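Local atomic coordinates of variant surface glycoprotein MITAT 1.1 (Trypanosoma brucei brucei, PDB entry 5LY9), a protein that forms a dense coat on the parasite surface and, through serial expression of antigenically distinct variants, lets the trypanosome evade the host immune response. Residues P57-Q60 with A61-Q64. Sequence-based numbering, arbitrary orientation.
Sequences PETQ and ALQQ
From T59 to A61 the backbone leaves the extended course it has at T59, bends at Q60 and enters helix 62-114 with A61 as N-cap. T59 opens an ST turn. T59 OG1 accepts a hydrogen bond from A61 N, two residues on, at 3.1 Å and with an N-H...O angle of 159°. The hydroxyl lies opposite the backbone N about the CA-CB bond and next to the carbonyl carbon (chi1 -177°), which places it beside the A61 N-H whose bond it accepts. It also lies alongside the methyl of A61, with T59 OG1 to A61 CB at 3.6 Å. The other branch of T59 turns to the helix start. One side chain thus serves both polar and nonpolar parts of the turn.

The turn joins helices 24-55 and 62-114 at one end of the elongated A-type N-terminal domain, the end near the chain's C-terminus. T59 packs on Y52 and L62 on L53 of the preceding helix, while A61 packs on Y315 and M318 of helix 313-321. The second subunit is close too, with its A358 against L62. The Q64 chain, bent at chi2 (87°), gives NE2 to L303 O. A61 sits at the N-cap with only a methyl side chain. A water weakly bridges T59 O, at 3.3 Å from the water oxygen, and L62 N, at 3.5 Å. Close to this bridge, T59 CG2 sits 3.7 Å from L62 N and 4.0 Å from L62 CB.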
# COMPACT_ATOMS: atom_id res chain seq x y z
N PRO A 57 -15.71 17.23 36.26
CA PRO A 57 -16.87 17.83 35.69
C PRO A 57 -17.04 19.27 36.12
O PRO A 57 -17.66 20.03 35.38
CB PRO A 57 -18.06 16.96 36.23
CG PRO A 57 -17.52 16.28 37.40
CD PRO A 57 -16.08 15.98 36.98
N GLU A 58 -16.49 19.64 37.27
CA GLU A 58 -16.65 21.00 37.74
C GLU A 58 -15.52 21.89 37.30
O GLU A 58 -15.37 22.97 37.83
CB GLU A 58 -16.81 21.03 39.25
CG GLU A 58 -17.90 20.09 39.67
CD GLU A 58 -18.07 20.10 41.17
OE1 GLU A 58 -18.41 21.18 41.67
OE2 GLU A 58 -17.83 19.03 41.80
N THR A 59 -14.70 21.45 36.34
CA THR A 59 -13.58 22.27 35.86
C THR A 59 -14.03 23.66 35.47
O THR A 59 -15.09 23.84 34.81
CB THR A 59 -12.91 21.58 34.60
OG1 THR A 59 -11.78 22.34 34.17
CG2 THR A 59 -13.93 21.39 33.45
N GLN A 60 -13.24 24.66 35.81
CA GLN A 60 -13.48 26.00 35.30
C GLN A 60 -13.00 26.21 33.88
O GLN A 60 -13.15 27.27 33.37
CB GLN A 60 -12.88 27.05 36.23
CG GLN A 60 -13.50 27.05 37.65
CD GLN A 60 -15.03 27.06 37.66
OE1 GLN A 60 -15.68 25.99 37.61
NE2 GLN A 60 -15.62 28.25 37.74
N ALA A 61 -12.46 25.17 33.25
CA ALA A 61 -11.99 25.24 31.88
C ALA A 61 -12.84 24.43 30.96
O ALA A 61 -12.34 23.90 29.93
CB ALA A 61 -10.57 24.78 31.81
N LEU A 62 -14.12 24.35 31.29
CA LEU A 62 -15.04 23.44 30.58
C LEU A 62 -15.07 23.76 29.08
O LEU A 62 -14.95 22.82 28.27
CB LEU A 62 -16.45 23.49 31.18
CG LEU A 62 -17.46 22.64 30.42
CD1 LEU A 62 -17.04 21.20 30.49
CD2 LEU A 62 -18.84 22.81 30.99
N GLN A 63 -15.27 25.03 28.71
CA GLN A 63 -15.41 25.36 27.34
C GLN A 63 -14.10 25.21 26.55
O GLN A 63 -14.12 24.72 25.44
CB GLN A 63 -15.98 26.75 27.09
CG GLN A 63 -17.43 26.89 27.59
CD GLN A 63 -17.99 28.32 27.34
OE1 GLN A 63 -17.71 28.95 26.35
NE2 GLN A 63 -18.82 28.78 28.21
N GLN A 64 -12.98 25.65 27.12
CA GLN A 64 -11.66 25.50 26.47
C GLN A 64 -11.36 24.01 26.21
O GLN A 64 -10.96 23.60 25.12
CB GLN A 64 -10.57 26.04 27.39
CG GLN A 64 -10.67 27.53 27.62
CD GLN A 64 -11.57 27.99 28.76
OE1 GLN A 64 -12.42 27.27 29.27
NE2 GLN A 64 -11.43 29.27 29.10
O HOH W 1 -16.08 26.54 33.11